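PDB 3CNC: fiber protein from Human adenovirus 16, which probably attaches the virus to host cells, its trimeric knob at the end of the fiber offering a surface for receptors such as CD46. Local coordinates for residues Y185-S190 against F213-E218; L53-V58 against V90-D95; Y158-T161 against L165-L168. All blocks are in the same frame, centred on the assembly; numbering follows the deposited sequence.

How the contacts relate
Following the chain from its N terminus, contact 2 comes first: strand 51-60 is brought against strand 85-94, closing a loop of 31 residues that includes strand 63-72. Contact 3 closes the shortest loop, three residues at the turn of the hairpin 151-159/165-174. Contact 1 comes last, bringing 213-218 near the C terminus back onto 185-190. The three follow in series, none nested or crossed. Contacts 1 and 2 both bridge the two facing sheets of the knob and touch each other, since strands 185-194 and 85-94 are hydrogen-bonded neighbours. Contact 3 lies within one of those sheets, its centre about 25 Å from that of contact 1.

Contact 1 of 3, residues Y185-S190 against F213-E218; sequences YAMNFS and FSYIRE
Glu218 OE2 takes a long, weak hydrogen bond from Tyr185 OH (3.3 Å), with Lys128 at weak ion-pair range, while OE1 is held by the backbone N of Thr134. The carboxylate meets the tyrosine at the ring edge, its plane turned 71° from that of the ring. Glu218 reaches it by a bend at chi2 (93°), and a tyrosine suits the partner position because its ring is apolar enough for the interior while its hydroxyl meets the acid.

Further along, the pairing is apolar. Met187 SD lies 4.2 Å from Tyr215 CE2, a Met-aromatic contact in which the two side chains cross at about a right angle, with the sulfur of the unbranched, flexible methionine oblique to the ring. The hydroxyl of Tyr215 is satisfied by the carbonyl of Phe130. Phe189 then turns its edge toward the face of Phe213 in an offset edge-to-face stack, with centroids 5.5 Å apart and planes at 70°; the closest atoms are Phe189 CE2 and Phe213 CZ, 3.6 Å apart.

Strands 185-194 and 211-216 lie nearly antiparallel on facing sheets, joined by side chains rather than backbone bonds, and Glu218 is in the loop just after the latter. Met187 and Phe189 also pack on Leu55 of strand 51-60, Tyr215 packs on Ile64 of strand 63-72, and Phe213 extends the packing to Phe212 of the second subunit.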
ATOM      1  N   TYR A 185       0.640  24.128   2.935  1.00 51.51           N
ATOM      2  CA  TYR A 185       0.316  22.781   2.468  1.00 51.51           C
ATOM      3  C   TYR A 185      -1.054  22.336   2.901  1.00 51.51           C
ATOM      4  O   TYR A 185      -1.589  22.828   3.892  1.00 51.51           O
ATOM      5  CB  TYR A 185       1.333  21.773   2.992  1.00 48.97           C
ATOM      6  CG  TYR A 185       2.752  22.186   2.736  1.00 48.97           C
ATOM      7  CD1 TYR A 185       3.450  22.950   3.667  1.00 48.97           C
ATOM      8  CD2 TYR A 185       3.376  21.872   1.529  1.00 48.97           C
ATOM      9  CE1 TYR A 185       4.737  23.397   3.401  1.00 48.97           C
ATOM     10  CE2 TYR A 185       4.664  22.318   1.249  1.00 48.97           C
ATOM     11  CZ  TYR A 185       5.338  23.079   2.188  1.00 48.97           C
ATOM     12  OH  TYR A 185       6.608  23.524   1.912  1.00 48.97           O
ATOM     13  N   ALA A 186      -1.614  21.387   2.160  1.00 47.57           N
ATOM     14  CA  ALA A 186      -2.926  20.859   2.484  1.00 47.57           C
ATOM     15  C   ALA A 186      -2.971  19.363   2.257  1.00 47.57           C
ATOM     16  O   ALA A 186      -2.345  18.843   1.330  1.00 47.57           O
ATOM     17  CB  ALA A 186      -4.016  21.545   1.635  1.00 28.22           C
ATOM     18  N   MET A 187      -3.736  18.681   3.103  1.00 50.14           N
ATOM     19  CA  MET A 187      -3.915  17.237   3.007  1.00 50.14           C
ATOM     20  C   MET A 187      -5.321  16.916   3.504  1.00 50.14           C
ATOM     21  O   MET A 187      -5.590  16.994   4.695  1.00 50.14           O
ATOM     22  CB  MET A 187      -2.864  16.526   3.862  1.00 57.73           C
ATOM     23  CG  MET A 187      -2.865  15.012   3.723  1.00 57.73           C
ATOM     24  SD  MET A 187      -1.355  14.284   4.409  1.00 57.73           S
ATOM     25  CE  MET A 187      -1.861  13.888   5.998  1.00 57.73           C
ATOM     26  N   ASN A 188      -6.223  16.567   2.596  1.00 58.99           N
ATOM     27  CA  ASN A 188      -7.595  16.262   2.990  1.00 58.99           C
ATOM     28  C   ASN A 188      -7.991  14.820   2.757  1.00 58.99           C
ATOM     29  O   ASN A 188      -7.621  14.212   1.749  1.00 58.99           O
ATOM     30  CB  ASN A 188      -8.588  17.166   2.251  1.00 52.81           C
ATOM     31  CG  ASN A 188      -8.345  18.626   2.529  1.00 52.81           C
ATOM     32  OD1 ASN A 188      -7.686  18.976   3.505  1.00 52.81           O
ATOM     33  ND2 ASN A 188      -8.883  19.492   1.681  1.00 52.81           N
ATOM     34  N   PHE A 189      -8.745  14.276   3.702  1.00 52.46           N
ATOM     35  CA  PHE A 189      -9.218  12.913   3.591  1.00 52.46           C
ATOM     36  C   PHE A 189     -10.728  12.928   3.726  1.00 52.46           C
ATOM     37  O   PHE A 189     -11.283  13.725   4.487  1.00 52.46           O
ATOM     38  CB  PHE A 189      -8.660  12.036   4.711  1.00 42.81           C
ATOM     39  CG  PHE A 189      -7.172  12.023   4.798  1.00 42.81           C
ATOM     40  CD1 PHE A 189      -6.497  13.035   5.462  1.00 42.81           C
ATOM     41  CD2 PHE A 189      -6.444  10.981   4.231  1.00 42.81           C
ATOM     42  CE1 PHE A 189      -5.109  13.014   5.570  1.00 42.81           C
ATOM     43  CE2 PHE A 189      -5.050  10.942   4.329  1.00 42.81           C
ATOM     44  CZ  PHE A 189      -4.379  11.956   4.997  1.00 42.81           C
ATOM     45  N   SER A 190     -11.386  12.062   2.969  1.00 50.03           N
ATOM     46  CA  SER A 190     -12.828  11.926   3.051  1.00 50.03           C
ATOM     47  C   SER A 190     -13.161  10.450   2.831  1.00 50.03           C
ATOM     48  O   SER A 190     -12.586   9.800   1.957  1.00 50.03           O
ATOM     49  CB  SER A 190     -13.555  12.808   2.015  1.00 63.61           C
ATOM     50  OG  SER A 190     -13.380  12.354   0.688  1.00 63.61           O
ATOM     51  N   PHE A 213      -1.358   4.667   2.046  1.00 46.09           N
ATOM     52  CA  PHE A 213      -1.122   5.486   0.865  1.00 46.09           C
ATOM     53  C   PHE A 213       0.281   6.075   0.887  1.00 46.09           C
ATOM     54  O   PHE A 213       0.941   6.071   1.924  1.00 46.09           O
ATOM     55  CB  PHE A 213      -2.161   6.616   0.817  1.00 40.28           C
ATOM     56  CG  PHE A 213      -2.101   7.536   2.005  1.00 40.28           C
ATOM     57  CD1 PHE A 213      -1.480   8.778   1.910  1.00 40.28           C
ATOM     58  CD2 PHE A 213      -2.620   7.138   3.237  1.00 40.28           C
ATOM     59  CE1 PHE A 213      -1.373   9.609   3.022  1.00 40.28           C
ATOM     60  CE2 PHE A 213      -2.513   7.960   4.351  1.00 40.28           C
ATOM     61  CZ  PHE A 213      -1.890   9.196   4.245  1.00 40.28           C
ATOM     62  N   SER A 214       0.733   6.573  -0.262  1.00 43.57           N
ATOM     63  CA  SER A 214       2.058   7.202  -0.375  1.00 43.57           C
ATOM     64  C   SER A 214       1.982   8.422  -1.290  1.00 43.57           C
ATOM     65  O   SER A 214       1.092   8.504  -2.134  1.00 43.57           O
ATOM     66  CB  SER A 214       3.087   6.227  -0.953  1.00 54.35           C
ATOM     67  OG  SER A 214       3.422   5.233  -0.013  1.00 54.35           O
ATOM     68  N   TYR A 215       2.910   9.357  -1.121  1.00 44.58           N
ATOM     69  CA  TYR A 215       2.940  10.543  -1.963  1.00 44.58           C
ATOM     70  C   TYR A 215       4.357  11.115  -2.062  1.00 44.58           C
ATOM     71  O   TYR A 215       5.165  10.897  -1.164  1.00 44.58           O
ATOM     72  CB  TYR A 215       1.947  11.596  -1.434  1.00 38.97           C
ATOM     73  CG  TYR A 215       2.226  12.129  -0.041  1.00 38.97           C
ATOM     74  CD1 TYR A 215       3.237  13.062   0.181  1.00 38.97           C
ATOM     75  CD2 TYR A 215       1.444  11.732   1.051  1.00 38.97           C
ATOM     76  CE1 TYR A 215       3.458  13.596   1.449  1.00 38.97           C
ATOM     77  CE2 TYR A 215       1.660  12.257   2.331  1.00 38.97           C
ATOM     78  CZ  TYR A 215       2.658  13.190   2.522  1.00 38.97           C
ATOM     79  OH  TYR A 215       2.834  13.762   3.762  1.00 38.97           O
ATOM     80  N   ILE A 216       4.662  11.811  -3.160  1.00 45.40           N
ATOM     81  CA  ILE A 216       5.987  12.419  -3.357  1.00 45.40           C
ATOM     82  C   ILE A 216       6.115  13.516  -2.307  1.00 45.40           C
ATOM     83  O   ILE A 216       5.220  14.360  -2.174  1.00 45.40           O
ATOM     84  CB  ILE A 216       6.139  13.094  -4.758  1.00 47.68           C
ATOM     85  CG1 ILE A 216       5.705  12.143  -5.888  1.00 47.68           C
ATOM     86  CG2 ILE A 216       7.576  13.542  -4.954  1.00 47.68           C
ATOM     87  CD1 ILE A 216       6.319  10.807  -5.823  1.00 47.68           C
ATOM     88  N   ARG A 217       7.226  13.541  -1.583  1.00 42.70           N
ATOM     89  CA  ARG A 217       7.374  14.532  -0.530  1.00 42.70           C
ATOM     90  C   ARG A 217       8.143  15.796  -0.862  1.00 42.70           C
ATOM     91  O   ARG A 217       8.989  15.824  -1.750  1.00 42.70           O
ATOM     92  CB  ARG A 217       7.982  13.875   0.718  1.00 45.65           C
ATOM     93  CG  ARG A 217       9.465  13.554   0.648  1.00 45.65           C
ATOM     94  CD  ARG A 217       9.918  12.850   1.929  1.00 45.65           C
ATOM     95  NE  ARG A 217      11.349  12.586   1.908  1.00 45.65           N
ATOM     96  CZ  ARG A 217      12.279  13.476   2.240  1.00 45.65           C
ATOM     97  NH1 ARG A 217      11.923  14.697   2.640  1.00 45.65           N
ATOM     98  NH2 ARG A 217      13.566  13.160   2.134  1.00 45.65           N
ATOM     99  N   GLU A 218       7.834  16.857  -0.129  1.00 47.50           N
ATOM    100  CA  GLU A 218       8.500  18.137  -0.305  1.00 47.50           C
ATOM    101  C   GLU A 218       9.919  17.996   0.259  1.00 47.50           C
ATOM    102  O   GLU A 218      10.158  17.150   1.114  1.00 47.50           O
ATOM    103  CB  GLU A 218       7.728  19.216   0.455  1.00 49.92           C
ATOM    104  CG  GLU A 218       8.407  20.557   0.524  1.00 49.92           C
ATOM    105  CD  GLU A 218       7.984  21.501  -0.583  1.00 49.92           C
ATOM    106  OE1 GLU A 218       7.129  21.109  -1.419  1.00 49.92           O
ATOM    107  OE2 GLU A 218       8.509  22.648  -0.606  1.00 49.92           O
TER

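Contact 2 of 3, residues L53-V58 against V90-D95; sequences LTLVLV and VNLAFD
Leu53 and Val90 stand 8.9 Å apart CA to CA, and from there the two strands run in the same general direction but splay, reaching 11.1 Å between the CA atoms of Leu55 and Leu92; no backbone hydrogen bond joins them. Branched aliphatic side chains span the gap. At the close end Leu53 CD2 rests on Val90 CG1 at 4.2 Å, the two side chains crossing obliquely. The short, beta-branched valine fits here because the backbones are still near each other. One step on, the wider gap is bridged by two leucines meeting tip to tip, Leu55 CD2 against Leu92 CD2 at 3.7 Å. Leu55 holds CG anti to its backbone N (chi1 177°), extending the branch across the gap.

This is the packing of a beta-sandwich, as expected of the adenovirus knob: strand 51-60 belongs to one antiparallel sheet and strand 85-94 to the other, and alternate residues point into the shared hydrophobic interior. Met187 of strand 185-194 lies against both Leu55 and Leu92, while Ile68 of strand 63-72 touches Leu53 and Leu55. On the other face of strand 51-60, Val56 packs on Ile216 of the third subunit.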
ATOM      1  N   LEU A  53      -8.325  10.744  15.746  1.00 46.37           N
ATOM      2  CA  LEU A  53      -7.648  10.596  14.464  1.00 46.37           C
ATOM      3  C   LEU A  53      -6.247  10.035  14.640  1.00 46.37           C
ATOM      4  O   LEU A  53      -5.425  10.612  15.357  1.00 46.37           O
ATOM      5  CB  LEU A  53      -7.527  11.946  13.761  1.00 49.57           C
ATOM      6  CG  LEU A  53      -6.610  11.934  12.525  1.00 49.57           C
ATOM      7  CD1 LEU A  53      -7.299  11.196  11.390  1.00 49.57           C
ATOM      8  CD2 LEU A  53      -6.286  13.352  12.109  1.00 49.57           C
ATOM      9  N   THR A  54      -5.979   8.901  14.001  1.00 43.70           N
ATOM     10  CA  THR A  54      -4.642   8.316  14.059  1.00 43.70           C
ATOM     11  C   THR A  54      -4.029   8.511  12.674  1.00 43.70           C
ATOM     12  O   THR A  54      -4.559   8.041  11.669  1.00 43.70           O
ATOM     13  CB  THR A  54      -4.673   6.822  14.382  1.00 48.25           C
ATOM     14  OG1 THR A  54      -5.277   6.633  15.664  1.00 48.25           O
ATOM     15  CG2 THR A  54      -3.255   6.260  14.431  1.00 48.25           C
ATOM     16  N   LEU A  55      -2.925   9.231  12.618  1.00 48.59           N
ATOM     17  CA  LEU A  55      -2.281   9.476  11.347  1.00 48.59           C
ATOM     18  C   LEU A  55      -0.785   9.319  11.524  1.00 48.59           C
ATOM     19  O   LEU A  55      -0.194   9.921  12.415  1.00 48.59           O
ATOM     20  CB  LEU A  55      -2.598  10.891  10.851  1.00 39.11           C
ATOM     21  CG  LEU A  55      -1.908  11.319   9.544  1.00 39.11           C
ATOM     22  CD1 LEU A  55      -2.538  10.579   8.384  1.00 39.11           C
ATOM     23  CD2 LEU A  55      -2.037  12.842   9.343  1.00 39.11           C
ATOM     24  N   VAL A  56      -0.180   8.494  10.682  1.00 41.75           N
ATOM     25  CA  VAL A  56       1.257   8.294  10.744  1.00 41.75           C
ATOM     26  C   VAL A  56       1.883   8.621   9.388  1.00 41.75           C
ATOM     27  O   VAL A  56       1.500   8.050   8.361  1.00 41.75           O
ATOM     28  CB  VAL A  56       1.612   6.852  11.089  1.00 43.56           C
ATOM     29  CG1 VAL A  56       3.061   6.780  11.568  1.00 43.56           C
ATOM     30  CG2 VAL A  56       0.639   6.319  12.135  1.00 43.56           C
ATOM     31  N   LEU A  57       2.826   9.557   9.390  1.00 45.60           N
ATOM     32  CA  LEU A  57       3.527   9.935   8.165  1.00 45.60           C
ATOM     33  C   LEU A  57       4.990   9.534   8.357  1.00 45.60           C
ATOM     34  O   LEU A  57       5.633   9.964   9.316  1.00 45.60           O
ATOM     35  CB  LEU A  57       3.413  11.449   7.929  1.00 29.99           C
ATOM     36  CG  LEU A  57       1.973  11.970   7.790  1.00 29.99           C
ATOM     37  CD1 LEU A  57       1.994  13.482   7.557  1.00 29.99           C
ATOM     38  CD2 LEU A  57       1.276  11.265   6.653  1.00 29.99           C
ATOM     39  N   VAL A  58       5.512   8.706   7.460  1.00 44.18           N
ATOM     40  CA  VAL A  58       6.903   8.269   7.574  1.00 44.18           C
ATOM     41  C   VAL A  58       7.780   8.571   6.347  1.00 44.18           C
ATOM     42  O   VAL A  58       7.450   8.174   5.228  1.00 44.18           O
ATOM     43  CB  VAL A  58       6.988   6.756   7.839  1.00 49.93           C
ATOM     44  CG1 VAL A  58       8.432   6.363   8.100  1.00 49.93           C
ATOM     45  CG2 VAL A  58       6.091   6.382   9.007  1.00 49.93           C
ATOM     46  N   VAL A  90     -11.869  15.117   6.884  1.00 50.82           N
ATOM     47  CA  VAL A  90     -10.859  15.515   7.836  1.00 50.82           C
ATOM     48  C   VAL A  90      -9.932  16.345   6.968  1.00 50.82           C
ATOM     49  O   VAL A  90      -9.307  15.832   6.042  1.00 50.82           O
ATOM     50  CB  VAL A  90     -10.104  14.309   8.419  1.00 44.36           C
ATOM     51  CG1 VAL A  90      -8.911  14.785   9.223  1.00 44.36           C
ATOM     52  CG2 VAL A  90     -11.039  13.493   9.302  1.00 44.36           C
ATOM     53  N   ASN A  91      -9.872  17.640   7.240  1.00 50.60           N
ATOM     54  CA  ASN A  91      -9.027  18.518   6.452  1.00 50.60           C
ATOM     55  C   ASN A  91      -7.820  18.919   7.279  1.00 50.60           C
ATOM     56  O   ASN A  91      -7.942  19.188   8.473  1.00 50.60           O
ATOM     57  CB  ASN A  91      -9.821  19.758   6.022  1.00 73.15           C
ATOM     58  CG  ASN A  91     -11.191  19.404   5.457  1.00 73.15           C
ATOM     59  OD1 ASN A  91     -11.317  18.563   4.557  1.00 73.15           O
ATOM     60  ND2 ASN A  91     -12.228  20.047   5.986  1.00 73.15           N
ATOM     61  N   LEU A  92      -6.656  18.948   6.640  1.00 51.33           N
ATOM     62  CA  LEU A  92      -5.412  19.313   7.313  1.00 51.33           C
ATOM     63  C   LEU A  92      -4.697  20.439   6.565  1.00 51.33           C
ATOM     64  O   LEU A  92      -4.431  20.333   5.357  1.00 51.33           O
ATOM     65  CB  LEU A  92      -4.497  18.089   7.402  1.00 50.53           C
ATOM     66  CG  LEU A  92      -4.589  17.137   8.602  1.00 50.53           C
ATOM     67  CD1 LEU A  92      -6.018  16.878   8.988  1.00 50.53           C
ATOM     68  CD2 LEU A  92      -3.870  15.841   8.252  1.00 50.53           C
ATOM     69  N   ALA A  93      -4.400  21.520   7.280  1.00 51.42           N
ATOM     70  CA  ALA A  93      -3.707  22.658   6.690  1.00 51.42           C
ATOM     71  C   ALA A  93      -2.434  22.917   7.490  1.00 51.42           C
ATOM     72  O   ALA A  93      -2.467  22.984   8.718  1.00 51.42           O
ATOM     73  CB  ALA A  93      -4.614  23.892   6.700  1.00 49.61           C
ATOM     74  N   PHE A  94      -1.312  23.058   6.792  1.00 52.29           N
ATOM     75  CA  PHE A  94      -0.033  23.276   7.463  1.00 52.29           C
ATOM     76  C   PHE A  94       0.598  24.604   7.041  1.00 52.29           C
ATOM     77  O   PHE A  94       0.336  25.100   5.951  1.00 52.29           O
ATOM     78  CB  PHE A  94       0.948  22.124   7.138  1.00 45.38           C
ATOM     79  CG  PHE A  94       0.341  20.737   7.218  1.00 45.38           C
ATOM     80  CD1 PHE A  94      -0.545  20.284   6.244  1.00 45.38           C
ATOM     81  CD2 PHE A  94       0.668  19.878   8.260  1.00 45.38           C
ATOM     82  CE1 PHE A  94      -1.097  18.990   6.310  1.00 45.38           C
ATOM     83  CE2 PHE A  94       0.120  18.579   8.335  1.00 45.38           C
ATOM     84  CZ  PHE A  94      -0.762  18.140   7.360  1.00 45.38           C
ATOM     85  N   ASP A  95       1.435  25.175   7.900  1.00 57.39           N
ATOM     86  CA  ASP A  95       2.103  26.430   7.567  1.00 57.39           C
ATOM     87  C   ASP A  95       3.395  26.119   6.790  1.00 57.39           C
ATOM     88  O   ASP A  95       3.630  24.974   6.410  1.00 57.39           O
ATOM     89  CB  ASP A  95       2.419  27.231   8.836  1.00 60.61           C
ATOM     90  CG  ASP A  95       3.365  26.502   9.766  1.00 60.61           C
ATOM     91  OD1 ASP A  95       3.868  25.425   9.392  1.00 60.61           O
ATOM     92  OD2 ASP A  95       3.612  27.010  10.879  1.00 60.61           O
TER

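Contact 3 of 3, residues Y158-T161 against L165-L168; sequences YKST and LFPL
Tyr158 and Phe166 form an antiparallel hydrogen-bonded pair. Phe166 N donates to Tyr158 O over 2.8 Å and almost straight (175°), and Tyr158 N donates back to Phe166 O at 3.0 Å, slightly more bent. A weaker CA-H...O contact adds to this, from Leu165 CA to the same Tyr158 O.

Apolar packing falls on both faces of the hairpin. On the face of Tyr158 and Phe166, Ser160 CB lies obliquely by the phenylalanine ring, 3.7 Å from Phe166 CE1, a close approach of the turn to the ring which a small residue probably permits. Farther from the turn, Leu168 CD1 reaches Tyr158 CB at 4.1 Å. On the other face, in the non-hydrogen-bonded pair, Leu165 CD2 lies 4.0 Å from Lys159 CB, so the aliphatic base of the lysine serves as an apolar surface while its extended chain carries the ammonium toward the third subunit.

Polar ends are tied nearby: Ser160 OG to Thr164 OG1, and Tyr158 OH to Glu200. In the sheet, Phe166 and Leu168 pack on Leu193 of the neighbouring strand 185-194, and on the opposite face Lys159 makes a cation-pi contact with Tyr151 of the third subunit, on that subunit's strand 151-159.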
ATOM      1  N   TYR A 158     -15.724  -0.499   7.281  1.00 56.43           N
ATOM      2  CA  TYR A 158     -16.416  -0.328   8.543  1.00 56.43           C
ATOM      3  C   TYR A 158     -17.060  -1.680   8.834  1.00 56.43           C
ATOM      4  O   TYR A 158     -17.764  -2.227   7.988  1.00 56.43           O
ATOM      5  CB  TYR A 158     -17.501   0.734   8.443  1.00 58.44           C
ATOM      6  CG  TYR A 158     -18.356   0.769   9.682  1.00 58.44           C
ATOM      7  CD1 TYR A 158     -17.854   1.280  10.882  1.00 58.44           C
ATOM      8  CD2 TYR A 158     -19.649   0.240   9.677  1.00 58.44           C
ATOM      9  CE1 TYR A 158     -18.615   1.261  12.041  1.00 58.44           C
ATOM     10  CE2 TYR A 158     -20.415   0.217  10.834  1.00 58.44           C
ATOM     11  CZ  TYR A 158     -19.892   0.728  12.006  1.00 58.44           C
ATOM     12  OH  TYR A 158     -20.647   0.709  13.143  1.00 58.44           O
ATOM     13  N   LYS A 159     -16.796  -2.224  10.016  1.00 59.68           N
ATOM     14  CA  LYS A 159     -17.364  -3.512  10.409  1.00 59.68           C
ATOM     15  C   LYS A 159     -18.564  -3.243  11.317  1.00 59.68           C
ATOM     16  O   LYS A 159     -18.404  -2.733  12.428  1.00 59.68           O
ATOM     17  CB  LYS A 159     -16.322  -4.343  11.164  1.00 71.95           C
ATOM     18  CG  LYS A 159     -16.755  -5.772  11.476  1.00 71.95           C
ATOM     19  CD  LYS A 159     -15.749  -6.439  12.403  1.00 71.95           C
ATOM     20  CE  LYS A 159     -16.169  -7.847  12.792  1.00 71.95           C
ATOM     21  NZ  LYS A 159     -15.366  -8.340  13.949  1.00 71.95           N
ATOM     22  N   SER A 160     -19.760  -3.585  10.848  1.00 64.91           N
ATOM     23  CA  SER A 160     -20.965  -3.343  11.637  1.00 64.91           C
ATOM     24  C   SER A 160     -21.134  -4.327  12.783  1.00 64.91           C
ATOM     25  O   SER A 160     -20.434  -5.342  12.867  1.00 64.91           O
ATOM     26  CB  SER A 160     -22.217  -3.379  10.756  1.00 61.75           C
ATOM     27  OG  SER A 160     -22.609  -4.708  10.488  1.00 61.75           O
ATOM     28  N   THR A 161     -22.084  -4.016  13.659  1.00 62.88           N
ATOM     29  CA  THR A 161     -22.367  -4.840  14.827  1.00 62.88           C
ATOM     30  C   THR A 161     -22.618  -6.314  14.499  1.00 62.88           C
ATOM     31  O   THR A 161     -22.163  -7.191  15.227  1.00 62.88           O
ATOM     32  CB  THR A 161     -23.569  -4.275  15.617  1.00 75.05           C
ATOM     33  OG1 THR A 161     -23.250  -2.958  16.081  1.00 75.05           O
ATOM     34  CG2 THR A 161     -23.885  -5.153  16.824  1.00 75.05           C
ATOM     35  N   LEU A 165     -19.127  -6.170   6.492  1.00 71.89           N
ATOM     36  CA  LEU A 165     -18.144  -5.178   6.081  1.00 71.89           C
ATOM     37  C   LEU A 165     -18.688  -4.203   5.048  1.00 71.89           C
ATOM     38  O   LEU A 165     -19.058  -4.595   3.937  1.00 71.89           O
ATOM     39  CB  LEU A 165     -16.910  -5.867   5.499  1.00 68.05           C
ATOM     40  CG  LEU A 165     -16.071  -6.716   6.448  1.00 68.05           C
ATOM     41  CD1 LEU A 165     -14.960  -7.399   5.646  1.00 68.05           C
ATOM     42  CD2 LEU A 165     -15.486  -5.841   7.549  1.00 68.05           C
ATOM     43  N   PHE A 166     -18.736  -2.929   5.417  1.00 57.13           N
ATOM     44  CA  PHE A 166     -19.205  -1.911   4.493  1.00 57.13           C
ATOM     45  C   PHE A 166     -17.998  -1.181   3.920  1.00 57.13           C
ATOM     46  O   PHE A 166     -17.180  -0.632   4.657  1.00 57.13           O
ATOM     47  CB  PHE A 166     -20.134  -0.921   5.197  1.00 73.02           C
ATOM     48  CG  PHE A 166     -21.453  -1.514   5.603  1.00 73.02           C
ATOM     49  CD1 PHE A 166     -21.543  -2.361   6.705  1.00 73.02           C
ATOM     50  CD2 PHE A 166     -22.607  -1.237   4.874  1.00 73.02           C
ATOM     51  CE1 PHE A 166     -22.760  -2.924   7.079  1.00 73.02           C
ATOM     52  CE2 PHE A 166     -23.835  -1.797   5.237  1.00 73.02           C
ATOM     53  CZ  PHE A 166     -23.910  -2.644   6.347  1.00 73.02           C
ATOM     54  N   PRO A 167     -17.859  -1.186   2.591  1.00 61.25           N
ATOM     55  CA  PRO A 167     -16.741  -0.517   1.923  1.00 61.25           C
ATOM     56  C   PRO A 167     -16.842   1.007   2.011  1.00 61.25           C
ATOM     57  O   PRO A 167     -17.912   1.577   1.809  1.00 61.25           O
ATOM     58  CB  PRO A 167     -16.861  -1.016   0.490  1.00 68.00           C
ATOM     59  CG  PRO A 167     -18.353  -1.122   0.320  1.00 68.00           C
ATOM     60  CD  PRO A 167     -18.759  -1.813   1.605  1.00 68.00           C
ATOM     61  N   LEU A 168     -15.723   1.651   2.325  1.00 55.07           N
ATOM     62  CA  LEU A 168     -15.663   3.103   2.424  1.00 55.07           C
ATOM     63  C   LEU A 168     -14.705   3.627   1.356  1.00 55.07           C
ATOM     64  O   LEU A 168     -13.526   3.281   1.340  1.00 55.07           O
ATOM     65  CB  LEU A 168     -15.158   3.528   3.808  1.00 47.96           C
ATOM     66  CG  LEU A 168     -15.940   3.050   5.035  1.00 47.96           C
ATOM     67  CD1 LEU A 168     -15.139   3.366   6.280  1.00 47.96           C
ATOM     68  CD2 LEU A 168     -17.317   3.733   5.102  1.00 47.96           C
TER